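Local coordinates for L-amino acid deaminase (Proteus vulgaris, PDB 5HXW), which probably catalyses the FAD-dependent oxidative deamination of L-amino acids as a membrane-bound flavoenzyme, at residues V224-A229 and P351-R356; R211-E214 and V219-D222; R117-V122 and F284-A289. All coordinates share one frame; numbering follows the deposited sequence.

How the contacts relate
Contacts 1 and 2 are neighbours, their centres about 14 Å apart, while contact 3 lies on the opposite side of the chain's centre, its own centre about 38 Å from that of contact 1 and about 43 Å from that of contact 2. The first two share strand 219-225 in a three-stranded antiparallel sheet and are joined by a salt bridge from R211 NE to E353 OE1 (2.7 Å). Contact 3 belongs to the large mixed sheet. Along the chain, the hairpin of contact 2 closes before contact 1 opens, and its residues fall between the two segments of contact 3. FAD spans much of the gap: its adenine lies against F352 in contact 1, and its flavin points toward contact 3.

Contact 1 (V224-A229 and P351-R356); sequences VTEKGA and PFEQFR. With FAD (flavin-adenine dinucleotide), chain G.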
loop_
_atom_site.group_PDB
_atom_site.type_symbol
_atom_site.label_atom_id
_atom_site.label_comp_id
_atom_site.label_asym_id
_atom_site.label_seq_id
_atom_site.Cartn_x
_atom_site.Cartn_y
_atom_site.Cartn_z
ATOM N N VAL A 224 7.600 21.507 -11.522
ATOM C CA VAL A 224 8.185 21.323 -12.851
ATOM C C VAL A 224 8.072 19.866 -13.281
ATOM O O VAL A 224 8.575 18.961 -12.603
ATOM C CB VAL A 224 9.649 21.840 -12.948
ATOM C CG1 VAL A 224 10.171 21.741 -14.377
ATOM C CG2 VAL A 224 9.748 23.285 -12.481
ATOM N N THR A 225 7.388 19.658 -14.406
ATOM C CA THR A 225 7.245 18.338 -15.025
ATOM C C THR A 225 7.956 18.313 -16.382
ATOM O O THR A 225 8.378 19.359 -16.886
ATOM C CB THR A 225 5.756 17.918 -15.200
ATOM O OG1 THR A 225 5.162 18.638 -16.287
ATOM C CG2 THR A 225 4.937 18.133 -13.919
ATOM N N GLU A 226 8.079 17.121 -16.964
ATOM C CA GLU A 226 8.645 16.947 -18.313
ATOM C C GLU A 226 7.779 17.562 -19.426
ATOM O O GLU A 226 8.280 17.860 -20.515
ATOM C CB GLU A 226 8.933 15.465 -18.598
ATOM C CG GLU A 226 7.714 14.554 -18.572
ATOM C CD GLU A 226 8.064 13.088 -18.733
ATOM O OE1 GLU A 226 7.543 12.268 -17.947
ATOM O OE2 GLU A 226 8.856 12.749 -19.640
ATOM N N LYS A 227 6.487 17.736 -19.143
ATOM C CA LYS A 227 5.547 18.387 -20.060
ATOM C C LYS A 227 5.490 19.911 -19.871
ATOM O O LYS A 227 4.851 20.615 -20.660
ATOM C CB LYS A 227 4.146 17.773 -19.914
ATOM C CG LYS A 227 3.935 16.476 -20.685
ATOM C CD LYS A 227 2.529 15.939 -20.460
ATOM C CE LYS A 227 2.281 14.636 -21.204
ATOM N NZ LYS A 227 1.889 14.861 -22.622
ATOM N N GLY A 228 6.164 20.406 -18.831
ATOM C CA GLY A 228 6.172 21.832 -18.493
ATOM C C GLY A 228 5.896 22.108 -17.025
ATOM O O GLY A 228 5.896 21.190 -16.200
ATOM N N ALA A 229 5.655 23.377 -16.702
ATOM C CA ALA A 229 5.430 23.802 -15.318
ATOM C C ALA A 229 3.965 24.114 -15.018
ATOM O O ALA A 229 3.252 24.681 -15.854
ATOM C CB ALA A 229 6.312 24.994 -14.978
ATOM N N PRO A 351 15.710 11.058 -12.654
ATOM C CA PRO A 351 15.703 9.591 -12.530
ATOM C C PRO A 351 14.314 8.966 -12.692
ATOM O O PRO A 351 14.214 7.788 -13.044
ATOM C CB PRO A 351 16.222 9.351 -11.112
ATOM C CG PRO A 351 16.973 10.582 -10.761
ATOM C CD PRO A 351 16.214 11.689 -11.418
ATOM N N PHE A 352 13.266 9.758 -12.444
ATOM C CA PHE A 352 11.874 9.346 -12.660
ATOM C C PHE A 352 11.556 9.116 -14.140
ATOM O O PHE A 352 10.576 8.442 -14.468
ATOM C CB PHE A 352 10.898 10.380 -12.082
ATOM C CG PHE A 352 11.215 10.809 -10.678
ATOM C CD1 PHE A 352 11.116 9.910 -9.611
ATOM C CD2 PHE A 352 11.601 12.122 -10.415
ATOM C CE1 PHE A 352 11.407 10.314 -8.313
ATOM C CE2 PHE A 352 11.884 12.531 -9.118
ATOM C CZ PHE A 352 11.791 11.625 -8.069
ATOM N N GLU A 353 12.372 9.700 -15.018
ATOM C CA GLU A 353 12.287 9.477 -16.461
ATOM C C GLU A 353 13.279 8.390 -16.885
ATOM O O GLU A 353 12.967 7.552 -17.740
ATOM C CB GLU A 353 12.564 10.774 -17.229
ATOM C CG GLU A 353 11.606 11.919 -16.923
ATOM C CD GLU A 353 12.211 13.281 -17.213
ATOM O OE1 GLU A 353 12.518 14.005 -16.243
ATOM O OE2 GLU A 353 12.389 13.624 -18.403
ATOM N N GLN A 354 14.461 8.416 -16.268
ATOM C CA GLN A 354 15.564 7.486 -16.543
ATOM C C GLN A 354 15.241 6.045 -16.125
ATOM O O GLN A 354 15.645 5.088 -16.793
ATOM C CB GLN A 354 16.824 7.970 -15.819
ATOM C CG GLN A 354 18.142 7.546 -16.451
ATOM C CD GLN A 354 19.328 8.298 -15.872
ATOM O OE1 GLN A 354 19.655 8.156 -14.691
ATOM N NE2 GLN A 354 19.979 9.105 -16.703
ATOM N N PHE A 355 14.520 5.915 -15.013
ATOM C CA PHE A 355 14.102 4.629 -14.475
ATOM C C PHE A 355 12.571 4.588 -14.384
ATOM O O PHE A 355 12.020 4.063 -13.411
ATOM C CB PHE A 355 14.733 4.399 -13.089
ATOM C CG PHE A 355 16.236 4.270 -13.102
ATOM C CD1 PHE A 355 16.843 3.024 -13.285
ATOM C CD2 PHE A 355 17.051 5.390 -12.906
ATOM C CE1 PHE A 355 18.231 2.904 -13.292
ATOM C CE2 PHE A 355 18.437 5.271 -12.912
ATOM C CZ PHE A 355 19.026 4.027 -13.102
ATOM N N ARG A 356 11.901 5.128 -15.407
ATOM C CA ARG A 356 10.438 5.315 -15.412
ATOM C C ARG A 356 9.638 4.058 -15.046
ATOM O O ARG A 356 8.802 4.094 -14.143
ATOM C CB ARG A 356 9.959 5.899 -16.753
ATOM C CG ARG A 356 8.458 6.145 -16.832
ATOM C CD ARG A 356 8.024 6.603 -18.213
ATOM N NE ARG A 356 8.103 8.058 -18.357
ATOM C CZ ARG A 356 9.102 8.713 -18.940
ATOM N NH1 ARG A 356 10.142 8.064 -19.459
ATOM N NH2 ARG A 356 9.063 10.033 -19.009
HETATM P PA FAD G . 1.972 3.641 -5.491
HETATM O O1A FAD G . 3.228 2.976 -5.994
HETATM O O2A FAD G . 0.671 2.908 -5.618
HETATM O O5B FAD G . 1.819 5.062 -6.219
HETATM C C5B FAD G . 2.937 5.917 -6.408
HETATM C C4B FAD G . 2.866 6.468 -7.817
HETATM O O4B FAD G . 3.618 7.675 -7.905
HETATM C C3B FAD G . 3.459 5.501 -8.828
HETATM O O3B FAD G . 2.434 5.203 -9.780
HETATM C C2B FAD G . 4.618 6.260 -9.457
HETATM O O2B FAD G . 4.727 6.031 -10.862
HETATM C C1B FAD G . 4.271 7.709 -9.171
HETATM N N9A FAD G . 5.434 8.623 -9.097
HETATM C C8A FAD G . 6.532 8.467 -8.330
HETATM N N7A FAD G . 7.393 9.498 -8.491
HETATM C C5A FAD G . 6.841 10.339 -9.382
HETATM C C6A FAD G . 7.221 11.629 -10.006
HETATM N N6A FAD G . 8.394 12.214 -9.681
HETATM N N1A FAD G . 6.359 12.194 -10.890
HETATM C C2A FAD G . 5.181 11.615 -11.208
HETATM N N3A FAD G . 4.773 10.439 -10.681
HETATM C C4A FAD G . 5.542 9.768 -9.777
HETATM N N1 FAD G . -1.737 -3.091 1.220
HETATM C C2 FAD G . -2.836 -3.552 1.865
HETATM O O2 FAD G . -3.568 -2.721 2.441
HETATM N N3 FAD G . -3.149 -4.864 1.908
HETATM C C4 FAD G . -2.394 -5.807 1.308
HETATM O O4 FAD G . -2.719 -7.017 1.363
HETATM C C4X FAD G . -1.169 -5.377 0.572
HETATM N N5 FAD G . -0.347 -6.249 -0.063
HETATM C C5X FAD G . 0.772 -5.829 -0.717
HETATM C C6 FAD G . 1.603 -6.748 -1.367
HETATM C C7 FAD G . 2.743 -6.321 -2.053
HETATM C C7M FAD G . 3.616 -7.341 -2.741
HETATM C C8 FAD G . 3.072 -4.862 -2.088
HETATM C C8M FAD G . 4.272 -4.304 -2.802
HETATM C C9 FAD G . 2.247 -3.954 -1.444
HETATM C C9A FAD G . 1.109 -4.372 -0.758
HETATM N N10 FAD G . 0.259 -3.436 -0.114
HETATM C C10 FAD G . -0.882 -3.918 0.570
HETATM C "C1'" FAD G . 0.592 -2.006 -0.105
HETATM C "C2'" FAD G . -0.064 -1.088 -1.110
HETATM O "O2'" FAD G . 0.131 -1.603 -2.429
HETATM C "C3'" FAD G . 0.648 0.258 -1.000
HETATM O "O3'" FAD G . 0.923 0.611 0.375
HETATM C "C4'" FAD G . -0.125 1.379 -1.688
HETATM O "O4'" FAD G . -0.359 1.071 -3.076
HETATM C "C5'" FAD G . 0.672 2.667 -1.580
HETATM O "O5'" FAD G . 0.128 3.603 -2.494
HETATM P P FAD G . 1.026 4.790 -3.076
HETATM O O1P FAD G . 0.108 5.611 -3.937
HETATM O O2P FAD G . 1.742 5.453 -1.932
HETATM O O3P FAD G . 2.163 4.053 -3.950
#
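A surface salt bridge between E226 and R356 joins the turn of a small antiparallel sheet to the residues just after the short helix 351-354, close to the adenine of FAD. The two side chains come from opposite directions, and a single guanidinium nitrogen meets the whole carboxylate: R356 NH2 lies 2.8 Å from E226 OE2 and gives a weak hydrogen bond to E226 OE1 at 2.9 Å. The carboxylate sits at the edge of the guanidinium, with the two planes only 22° apart. R356 is bent at chi3 (-88°), and the CA of E353 lies over one face of its guanidinium, toward the rim. E226 OE1 has a second donor in the backbone N of A209. E353 OE2 stands 3.8 Å from E226 OE2, a like-charge approach that R356 would be expected to ease; E353 OE1 is held by S350 OG and by a salt bridge to R211. One residue earlier, F352 belongs to the FAD pocket: the exocyclic amine N6A lies over the centre of its ring, 3.3 Å from F352 CD2. L245 and F246 of helix 243-248 also touch F352, while E226 occupies the type I turn T225-G228 that connects strands 219-225 and 228-231.

Contact 2 (R211-E214 and V219-D222); sequences RGLE and VISD
S221 and D222 both face the single residue E214, a classic beta bulge in the hairpin formed by strands 210-216 and 219-225. The bulge is held by two backbone bonds: S221 N to E214 O, 2.8 Å and almost straight at 176°, and E214 N to D222 O, also 2.8 Å. S221 takes up the extra residue by departing from strand geometry toward a helix-like psi, and the short segments run at 119° to one another, far from plain antiparallel. A second classic bulge follows along the same hairpin, where R211 and G212 both face V224. The CA-H of I220 also approaches E214 O, with I220 CA 3.5 Å from that oxygen. L213 and I220 make the apolar part of the contact, L213 CB meeting I220 CG2 at 4.1 Å, and both pack onto V235 and L413, so the hairpin rests on strands 235-237 and 413-417 of the six-stranded sheet of the probable Rossmann-type FAD-binding fold. E214 and D222 share the other face. E214 is bent at chi2 (-91°), which carries its carboxylate away from the aspartate: E214 OE2 and D222 OD2 remain 4.8 Å apart, while E214 CG touches D222 CB at 3.8 Å.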
loop_
_atom_site.group_PDB
_atom_site.type_symbol
_atom_site.label_atom_id
_atom_site.label_comp_id
_atom_site.label_asym_id
_atom_site.label_seq_id
_atom_site.Cartn_x
_atom_site.Cartn_y
_atom_site.Cartn_z
ATOM N N ARG A 211 9.649 16.409 -11.782
ATOM C CA ARG A 211 11.081 16.472 -11.480
ATOM C C ARG A 211 11.343 17.095 -10.106
ATOM O O ARG A 211 12.204 16.629 -9.352
ATOM C CB ARG A 211 11.819 17.243 -12.577
ATOM C CG ARG A 211 11.763 16.563 -13.935
ATOM C CD ARG A 211 12.258 17.474 -15.040
ATOM N NE ARG A 211 12.457 16.741 -16.290
ATOM C CZ ARG A 211 12.674 17.297 -17.479
ATOM N NH1 ARG A 211 12.720 18.618 -17.622
ATOM N NH2 ARG A 211 12.843 16.518 -18.539
ATOM N N GLY A 212 10.582 18.141 -9.794
ATOM C CA GLY A 212 10.699 18.865 -8.533
ATOM C C GLY A 212 9.828 20.103 -8.525
ATOM O O GLY A 212 8.881 20.219 -9.312
ATOM N N LEU A 213 10.154 21.034 -7.637
ATOM C CA LEU A 213 9.367 22.256 -7.489
ATOM C C LEU A 213 10.207 23.527 -7.365
ATOM O O LEU A 213 11.338 23.492 -6.875
ATOM C CB LEU A 213 8.363 22.129 -6.327
ATOM C CG LEU A 213 8.748 21.526 -4.973
ATOM C CD1 LEU A 213 9.418 22.543 -4.060
ATOM C CD2 LEU A 213 7.497 20.977 -4.313
ATOM N N GLU A 214 9.632 24.636 -7.832
ATOM C CA GLU A 214 10.220 25.972 -7.702
ATOM C C GLU A 214 9.721 26.623 -6.410
ATOM O O GLU A 214 8.528 26.547 -6.088
ATOM C CB GLU A 214 9.840 26.854 -8.897
ATOM C CG GLU A 214 10.201 26.305 -10.272
ATOM C CD GLU A 214 11.567 26.742 -10.764
ATOM O OE1 GLU A 214 12.287 25.889 -11.322
ATOM O OE2 GLU A 214 11.922 27.931 -10.608
ATOM N N VAL A 219 7.414 30.294 -0.037
ATOM C CA VAL A 219 6.230 29.765 -0.732
ATOM C C VAL A 219 6.599 29.056 -2.051
ATOM O O VAL A 219 7.418 29.558 -2.826
ATOM C CB VAL A 219 5.125 30.861 -0.902
ATOM C CG1 VAL A 219 5.544 31.974 -1.863
ATOM C CG2 VAL A 219 3.785 30.260 -1.313
ATOM N N ILE A 220 6.009 27.877 -2.269
ATOM C CA ILE A 220 6.141 27.125 -3.529
ATOM C C ILE A 220 5.442 27.909 -4.647
ATOM O O ILE A 220 4.351 28.447 -4.443
ATOM C CB ILE A 220 5.558 25.683 -3.413
ATOM C CG1 ILE A 220 6.149 24.942 -2.202
ATOM C CG2 ILE A 220 5.811 24.872 -4.686
ATOM C CD1 ILE A 220 5.309 23.788 -1.689
ATOM N N SER A 221 6.085 27.988 -5.812
ATOM C CA SER A 221 5.541 28.730 -6.957
ATOM C C SER A 221 5.095 27.832 -8.115
ATOM O O SER A 221 4.027 28.055 -8.692
ATOM C CB SER A 221 6.542 29.777 -7.451
ATOM O OG SER A 221 7.733 29.165 -7.909
ATOM N N ASP A 222 5.916 26.832 -8.445
ATOM C CA ASP A 222 5.663 25.918 -9.566
ATOM C C ASP A 222 6.054 24.487 -9.218
ATOM O O ASP A 222 6.928 24.270 -8.380
ATOM C CB ASP A 222 6.461 26.336 -10.813
ATOM C CG ASP A 222 6.227 27.782 -11.220
ATOM O OD1 ASP A 222 5.087 28.134 -11.596
ATOM O OD2 ASP A 222 7.203 28.560 -11.179
#

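Contact 3 (R117-V122 and F284-A289); sequences RTQGRV and FFREQA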
loop_
_atom_site.group_PDB
_atom_site.type_symbol
_atom_site.label_atom_id
_atom_site.label_comp_id
_atom_site.label_asym_id
_atom_site.label_seq_id
_atom_site.Cartn_x
_atom_site.Cartn_y
_atom_site.Cartn_z
ATOM N N ARG A 117 -14.958 -6.323 -0.502
ATOM C CA ARG A 117 -15.852 -7.267 0.160
ATOM C C ARG A 117 -15.491 -7.384 1.631
ATOM O O ARG A 117 -14.312 -7.331 1.994
ATOM C CB ARG A 117 -15.779 -8.657 -0.495
ATOM C CG ARG A 117 -16.144 -8.727 -1.976
ATOM C CD ARG A 117 -17.638 -8.562 -2.230
ATOM N NE ARG A 117 -17.960 -8.597 -3.659
ATOM C CZ ARG A 117 -17.898 -7.554 -4.491
ATOM N NH1 ARG A 117 -17.514 -6.354 -4.062
ATOM N NH2 ARG A 117 -18.217 -7.715 -5.768
ATOM N N THR A 118 -16.512 -7.531 2.471
ATOM C CA THR A 118 -16.326 -7.888 3.869
ATOM C C THR A 118 -16.250 -9.420 3.894
ATOM O O THR A 118 -17.254 -10.106 3.677
ATOM C CB THR A 118 -17.456 -7.307 4.749
ATOM O OG1 THR A 118 -17.502 -5.882 4.580
ATOM C CG2 THR A 118 -17.228 -7.624 6.221
ATOM N N GLN A 119 -15.048 -9.938 4.141
ATOM C CA GLN A 119 -14.710 -11.327 3.812
ATOM C C GLN A 119 -14.520 -12.279 4.998
ATOM O O GLN A 119 -14.988 -13.418 4.954
ATOM C CB GLN A 119 -13.464 -11.354 2.922
ATOM C CG GLN A 119 -13.246 -12.665 2.180
ATOM C CD GLN A 119 -11.949 -12.700 1.392
ATOM O OE1 GLN A 119 -10.945 -12.096 1.778
ATOM N NE2 GLN A 119 -11.963 -13.423 0.282
ATOM N N GLY A 120 -13.818 -11.821 6.032
ATOM C CA GLY A 120 -13.426 -12.685 7.144
ATOM C C GLY A 120 -12.053 -13.296 6.925
ATOM O O GLY A 120 -11.698 -13.659 5.801
ATOM N N ARG A 121 -11.280 -13.395 8.005
ATOM C CA ARG A 121 -9.915 -13.915 7.951
ATOM C C ARG A 121 -9.604 -14.768 9.172
ATOM O O ARG A 121 -9.839 -14.340 10.303
ATOM C CB ARG A 121 -8.913 -12.758 7.851
ATOM C CG ARG A 121 -7.457 -13.166 7.710
ATOM C CD ARG A 121 -6.569 -11.949 7.851
ATOM N NE ARG A 121 -5.188 -12.205 7.453
ATOM C CZ ARG A 121 -4.177 -12.396 8.297
ATOM N NH1 ARG A 121 -4.377 -12.369 9.611
ATOM N NH2 ARG A 121 -2.956 -12.617 7.824
ATOM N N VAL A 122 -9.073 -15.966 8.928
ATOM C CA VAL A 122 -8.580 -16.839 10.000
ATOM C C VAL A 122 -7.062 -16.978 9.954
ATOM O O VAL A 122 -6.490 -17.315 8.909
ATOM C CB VAL A 122 -9.257 -18.241 10.028
ATOM C CG1 VAL A 122 -10.639 -18.150 10.646
ATOM C CG2 VAL A 122 -9.329 -18.884 8.647
ATOM N N PHE A 284 -0.809 -18.830 2.546
ATOM C CA PHE A 284 -1.613 -17.609 2.538
ATOM C C PHE A 284 -2.430 -17.547 1.257
ATOM O O PHE A 284 -1.864 -17.575 0.160
ATOM C CB PHE A 284 -0.734 -16.350 2.643
ATOM C CG PHE A 284 0.163 -16.323 3.847
ATOM C CD1 PHE A 284 -0.316 -15.892 5.085
ATOM C CD2 PHE A 284 1.498 -16.716 3.745
ATOM C CE1 PHE A 284 0.515 -15.865 6.202
ATOM C CE2 PHE A 284 2.333 -16.692 4.858
ATOM C CZ PHE A 284 1.843 -16.263 6.088
ATOM N N PHE A 285 -3.755 -17.476 1.398
ATOM C CA PHE A 285 -4.643 -17.254 0.250
ATOM C C PHE A 285 -5.859 -16.378 0.553
ATOM O O PHE A 285 -6.332 -16.312 1.692
ATOM C CB PHE A 285 -5.049 -18.568 -0.438
ATOM C CG PHE A 285 -5.885 -19.484 0.412
ATOM C CD1 PHE A 285 -7.279 -19.390 0.409
ATOM C CD2 PHE A 285 -5.281 -20.465 1.198
ATOM C CE1 PHE A 285 -8.047 -20.246 1.188
ATOM C CE2 PHE A 285 -6.043 -21.330 1.969
ATOM C CZ PHE A 285 -7.427 -21.222 1.963
ATOM N N ARG A 286 -6.337 -15.699 -0.487
ATOM C CA ARG A 286 -7.483 -14.807 -0.401
ATOM C C ARG A 286 -8.333 -14.946 -1.658
ATOM O O ARG A 286 -7.816 -14.857 -2.779
ATOM C CB ARG A 286 -7.018 -13.356 -0.222
ATOM C CG ARG A 286 -8.150 -12.343 -0.126
ATOM C CD ARG A 286 -7.679 -10.910 -0.302
ATOM N NE ARG A 286 -7.010 -10.646 -1.583
ATOM C CZ ARG A 286 -7.619 -10.429 -2.752
ATOM N NH1 ARG A 286 -8.946 -10.456 -2.861
ATOM N NH2 ARG A 286 -6.885 -10.194 -3.832
ATOM N N GLU A 287 -9.632 -15.166 -1.457
ATOM C CA GLU A 287 -10.593 -15.246 -2.553
ATOM C C GLU A 287 -10.952 -13.853 -3.070
ATOM O O GLU A 287 -11.298 -12.955 -2.294
ATOM C CB GLU A 287 -11.856 -15.988 -2.114
ATOM C CG GLU A 287 -12.764 -16.401 -3.267
ATOM C CD GLU A 287 -14.135 -16.862 -2.818
ATOM O OE1 GLU A 287 -14.573 -16.491 -1.706
ATOM O OE2 GLU A 287 -14.783 -17.598 -3.589
ATOM N N GLN A 288 -10.871 -13.693 -4.387
ATOM C CA GLN A 288 -11.226 -12.440 -5.053
ATOM C C GLN A 288 -12.742 -12.363 -5.277
ATOM O O GLN A 288 -13.468 -13.308 -4.950
ATOM C CB GLN A 288 -10.448 -12.291 -6.368
ATOM C CG GLN A 288 -8.936 -12.394 -6.204
ATOM C CD GLN A 288 -8.164 -11.525 -7.178
ATOM O OE1 GLN A 288 -7.587 -10.512 -6.788
ATOM N NE2 GLN A 288 -8.145 -11.918 -8.448
ATOM N N ALA A 289 -13.212 -11.240 -5.823
ATOM C CA ALA A 289 -14.644 -11.021 -6.070
ATOM C C ALA A 289 -15.223 -11.907 -7.183
ATOM O O ALA A 289 -16.433 -12.155 -7.212
ATOM C CB ALA A 289 -14.919 -9.551 -6.358
#
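Q119 reaches across to the backbone of E287, and its amide supplies both halves of the central contact. Q119 NE2 lies 2.7 Å from E287 O, but the angle at the hydrogen is only 117°, so the bond is weak; the same nitrogen rests against E287 CB at 3.5 Å. The other branch of the amide, Q119 OE1, meets the aliphatic part of R286 at its CG, 3.4 Å away, the two side chains crossing at about a right angle. With CG anti to the backbone N (chi1 -163°) and an extended chain beyond, Q119 extends toward segment 284-289. Farther along, A289 CB sits over one face of the R117 guanidinium, offset toward its rim and 3.8 Å from R117 NH2. Both strands belong to the large mixed sheet, which in this FAD-dependent oxidoreductase family accompanies the dinucleotide-binding fold. Strand 276-279 pairs with each of them, and the backbones of G120 and V122 bond to N276. Second-shell bonds hold the two arginines and A289. R286 NH2 donates to Q288 OE1 (3.1 Å) and also to the carbonyl of Y80, an FAD-binding residue, while R286 NH1 is taken by S183 and D185. D185 further accepts from the backbone N of A289, and D113 forms a salt bridge with R117 NH2.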